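Local coordinates for protein methyl-coenzyme M reductase gamma subunit (Methermicoccus shengliensis DSM 18856, PDB 7NKG) that is the gamma subunit of methyl-coenzyme M reductase, a coenzyme F430 enzyme that probably releases methane from methyl-coenzyme M, and lines part of the F430 pocket, at residues 233-236 with 237-241; 10-13 with 14-17. One frame throughout, in Å; residues are numbered along the deposited sequence.

Contact 1: 233-236 with 237-241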
loop_
_atom_site.group_PDB
_atom_site.type_symbol
_atom_site.label_atom_id
_atom_site.label_comp_id
_atom_site.label_asym_id
_atom_site.label_seq_id
_atom_site.Cartn_x
_atom_site.Cartn_y
_atom_site.Cartn_z
ATOM N N VAL C 233 -2.497 40.614 11.102
ATOM C CA VAL C 233 -2.779 39.347 10.412
ATOM C C VAL C 233 -2.151 39.355 9.020
ATOM O O VAL C 233 -1.489 38.400 8.639
ATOM C CB VAL C 233 -4.297 39.069 10.319
ATOM C CG1 VAL C 233 -4.575 37.861 9.418
ATOM C CG2 VAL C 233 -4.892 38.826 11.698
ATOM N N GLN C 234 -2.387 40.434 8.263
ATOM C CA GLN C 234 -1.871 40.572 6.905
ATOM C C GLN C 234 -0.352 40.574 6.894
ATOM O O GLN C 234 0.241 40.009 5.987
ATOM C CB GLN C 234 -2.430 41.845 6.260
ATOM C CG GLN C 234 -3.942 41.739 6.017
ATOM C CD GLN C 234 -4.590 43.025 5.569
ATOM O OE1 GLN C 234 -4.110 44.140 5.854
ATOM N NE2 GLN C 234 -5.720 42.900 4.878
ATOM N N ARG C 235 0.280 41.202 7.901
ATOM C CA ARG C 235 1.731 41.253 7.987
ATOM C C ARG C 235 2.303 39.866 8.246
ATOM O O ARG C 235 3.258 39.467 7.580
ATOM C CB ARG C 235 2.146 42.221 9.094
ATOM C CG ARG C 235 3.638 42.354 9.266
ATOM C CD ARG C 235 3.934 43.473 10.225
ATOM N NE ARG C 235 5.239 44.074 9.946
ATOM C CZ ARG C 235 6.330 44.002 10.708
ATOM N NH1 ARG C 235 6.309 43.345 11.865
ATOM N NH2 ARG C 235 7.453 44.597 10.326
ATOM N N ILE C 236 1.720 39.117 9.197
ATOM C CA ILE C 236 2.189 37.756 9.494
ATOM C C ILE C 236 1.993 36.879 8.266
ATOM O O ILE C 236 2.897 36.130 7.900
ATOM C CB ILE C 236 1.425 37.170 10.719
ATOM C CG1 ILE C 236 1.811 37.938 12.018
ATOM C CG2 ILE C 236 1.645 35.651 10.867
ATOM C CD1 ILE C 236 3.266 37.775 12.523
ATOM N N TRP C 237 0.836 36.992 7.605
ATOM C CA TRP C 237 0.571 36.217 6.394
ATOM C C TRP C 237 1.618 36.548 5.301
ATOM O O TRP C 237 2.221 35.634 4.733
ATOM C CB TRP C 237 -0.852 36.505 5.889
ATOM C CG TRP C 237 -1.109 36.065 4.482
ATOM C CD1 TRP C 237 -1.407 34.808 4.052
ATOM C CD2 TRP C 237 -1.110 36.905 3.321
ATOM N NE1 TRP C 237 -1.565 34.802 2.688
ATOM C CE2 TRP C 237 -1.433 36.090 2.217
ATOM C CE3 TRP C 237 -0.929 38.280 3.116
ATOM C CZ2 TRP C 237 -1.523 36.603 0.919
ATOM C CZ3 TRP C 237 -1.001 38.778 1.829
ATOM C CH2 TRP C 237 -1.296 37.942 0.750
ATOM N N GLU C 238 1.858 37.847 5.045
ATOM C CA GLU C 238 2.792 38.236 3.992
ATOM C C GLU C 238 4.211 37.780 4.307
ATOM O O GLU C 238 4.861 37.207 3.434
ATOM C CB GLU C 238 2.749 39.741 3.728
ATOM C CG GLU C 238 3.676 40.155 2.600
ATOM C CD GLU C 238 3.375 41.494 1.959
ATOM O OE1 GLU C 238 2.543 42.250 2.510
ATOM O OE2 GLU C 238 3.981 41.786 0.903
ATOM N N LEU C 239 4.707 38.030 5.531
ATOM C CA LEU C 239 6.072 37.641 5.875
ATOM C C LEU C 239 6.244 36.125 5.893
ATOM O O LEU C 239 7.252 35.621 5.400
ATOM C CB LEU C 239 6.519 38.273 7.196
ATOM C CG LEU C 239 6.602 39.794 7.183
ATOM C CD1 LEU C 239 6.826 40.332 8.583
ATOM C CD2 LEU C 239 7.739 40.297 6.268
ATOM N N ARG C 240 5.246 35.367 6.397
ATOM C CA ARG C 240 5.332 33.897 6.362
ATOM C C ARG C 240 5.391 33.424 4.907
ATOM O O ARG C 240 6.212 32.572 4.579
ATOM C CB ARG C 240 4.123 33.241 7.035
ATOM C CG ARG C 240 4.135 33.276 8.535
ATOM C CD ARG C 240 2.827 32.670 8.964
ATOM N NE ARG C 240 2.661 32.436 10.394
ATOM C CZ ARG C 240 1.654 31.721 10.912
ATOM N NH1 ARG C 240 0.762 31.136 10.117
ATOM N NH2 ARG C 240 1.543 31.573 12.224
ATOM N N THR C 241 4.569 34.041 4.034
ATOM C CA THR C 241 4.519 33.698 2.611
ATOM C C THR C 241 5.880 33.950 1.950
ATOM O O THR C 241 6.403 33.063 1.277
ATOM C CB THR C 241 3.403 34.513 1.905
ATOM O OG1 THR C 241 2.142 34.191 2.501
ATOM C CG2 THR C 241 3.346 34.245 0.409
HETATM O O HOH W 1 0.958 42.555 4.436
#
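Ile236 and Arg240 meet one turn apart on helix 227-245. CG2 of Ile236 lies over one face of the Arg240 guanidinium, 3.4 Å from Arg240 NE. The branch gets there because it stands anti to its own backbone N, on the carbonyl side that faces the next turn. Arg240 runs extended from CG to NE, which brings its CD to 3.7 Å from Ile236 CG2. This buried side is the tight part of the contact. The CE3 edge of Trp237 meets Gln234 O in the ring plane at 3.5 Å. Thr241 OG1 sits over a face of that ring, toward the rim, and donates to Trp237 O over 2.7 Å.

The partly exposed side is looser. In the conformer given, Leu239 CD1 lies 3.8 Å from Arg235 CG and over one face of its guanidinium. Arg235 has a second conformer, so this packing is uncertain. A water donates to Glu238 OE1 at 2.5 Å and weakly to Gln234 O. Helix 227-245 is the last helix of the chain and sits between other protein chains. Arg240 is salt-bridged to an acidic side chain of a neighbouring chain, and the given Arg235 conformer bonds to that chain's backbone and an acidic side chain on it.

Contact 2: 10-13 with 14-17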
loop_
_atom_site.group_PDB
_atom_site.type_symbol
_atom_site.label_atom_id
_atom_site.label_comp_id
_atom_site.label_asym_id
_atom_site.label_seq_id
_atom_site.Cartn_x
_atom_site.Cartn_y
_atom_site.Cartn_z
ATOM N N GLY C 10 -3.842 46.454 18.521
ATOM C CA GLY C 10 -5.245 46.857 18.614
ATOM C C GLY C 10 -5.510 47.860 19.712
ATOM O O GLY C 10 -4.779 47.915 20.703
ATOM N N ASN C 11 -6.577 48.656 19.535
ATOM C CA ASN C 11 -6.940 49.714 20.479
ATOM C C ASN C 11 -8.409 49.673 20.943
ATOM O O ASN C 11 -8.823 50.573 21.678
ATOM C CB ASN C 11 -6.640 51.081 19.852
ATOM C CG ASN C 11 -7.431 51.392 18.604
ATOM O OD1 ASN C 11 -8.167 50.560 18.068
ATOM N ND2 ASN C 11 -7.310 52.621 18.116
ATOM N N THR C 12 -9.204 48.684 20.506
ATOM C CA THR C 12 -10.605 48.597 20.932
ATOM C C THR C 12 -10.695 47.935 22.320
ATOM O O THR C 12 -9.701 47.357 22.791
ATOM C CB THR C 12 -11.432 47.806 19.899
ATOM O OG1 THR C 12 -11.031 46.431 19.915
ATOM C CG2 THR C 12 -11.367 48.407 18.496
ATOM N N SER C 13 -11.902 47.935 22.951
ATOM C CA SER C 13 -12.107 47.257 24.234
ATOM C C SER C 13 -11.748 45.760 24.110
ATOM O O SER C 13 -11.170 45.200 25.031
ATOM C CB SER C 13 -13.561 47.383 24.676
ATOM O OG SER C 13 -14.419 46.747 23.734
ATOM N N VAL C 14 -12.039 45.132 22.955
ATOM C CA VAL C 14 -11.721 43.724 22.736
ATOM C C VAL C 14 -10.206 43.503 22.828
ATOM O O VAL C 14 -9.770 42.586 23.514
ATOM C CB VAL C 14 -12.267 43.240 21.378
ATOM C CG1 VAL C 14 -11.774 41.828 21.052
ATOM C CG2 VAL C 14 -13.790 43.286 21.353
ATOM N N ALA C 15 -9.408 44.339 22.151
ATOM C CA ALA C 15 -7.946 44.225 22.192
ATOM C C ALA C 15 -7.433 44.490 23.609
ATOM O O ALA C 15 -6.534 43.787 24.079
ATOM C CB ALA C 15 -7.309 45.208 21.221
ATOM N N GLN C 16 -8.025 45.472 24.306
ATOM C CA GLN C 16 -7.622 45.767 25.681
ATOM C C GLN C 16 -7.905 44.579 26.603
ATOM O O GLN C 16 -7.066 44.239 27.436
ATOM C CB GLN C 16 -8.345 47.012 26.193
ATOM C CG GLN C 16 -7.876 48.286 25.486
ATOM C CD GLN C 16 -8.827 49.452 25.657
ATOM O OE1 GLN C 16 -9.778 49.417 26.453
ATOM N NE2 GLN C 16 -8.581 50.520 24.909
ATOM N N ASN C 17 -9.065 43.923 26.420
ATOM C CA ASN C 17 -9.441 42.742 27.212
ATOM C C ASN C 17 -8.539 41.563 26.875
ATOM O O ASN C 17 -8.140 40.833 27.770
ATOM C CB ASN C 17 -10.901 42.378 26.976
ATOM C CG ASN C 17 -11.837 43.429 27.543
ATOM O OD1 ASN C 17 -11.575 44.021 28.609
ATOM N ND2 ASN C 17 -12.920 43.711 26.843
#
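The N-terminus of helix 13-23 is capped here, with Thr12 as the N-cap residue. Thr12 OG1 accepts a weak bond from Ala15 N at 3.5 Å, nearly straight at 167°. With chi1 at 68°, OG1 lies between the backbone N and the carbonyl carbon of Thr12, which turns it toward the first turn of the helix. The same oxygen has a stronger partner in Asp226 OD2, and the other carboxylate oxygen of Asp226 takes Asn11 N.

The first helical bonds follow at once. Gln16 N donates to Thr12 O over 2.9 Å, and Asn17 N to Ser13 O over 2.8 Å. The cap thus joins the incoming loop to the helix. Gly10 fits against the methyl of Ala15, with Gly10 C 3.5 Å from Ala15 CB. A CB on Gly10 would clash with that methyl. The backbone angles would also press it against the preceding carbonyl oxygen, a conformation that suits glycine. Val14 CB passes 3.7 Å from Thr12 OG1.

Gln16 runs extended beyond CG along the Thr12 carbonyl, with Gln16 CG 3.4 Å from Thr12 O. The buried Asn17 amide lies beside Ser13 O, but its ND2 donates to the backbone oxygens of Lys211 and Thr213. Replacing Asn17 with an alanine would remove the amide and is likely to leave these two oxygens without that donor, weakening the tie to the end of helix 206-212.

Overall arrangement
Contact 2 comes first along the chain, at the start of helix 13-23. Contact 1 lies within the C-terminal helix 227-245. Their centres are about 21 Å apart and their nearest atoms about 10 Å apart, so they do not touch. Both lie on the same side of the chain centre, the centre of contact 1 about 28 Å from it and that of contact 2 about 19 Å. The link between them runs through the residues around the start of helix 227-245: Asp226 and Glu228 bond to the 10-13 loop, and the helix then carries on into contact 1. Neither contact supplies a residue of the F430 pocket, which this chain lines with 118-121, 154-157 and His159.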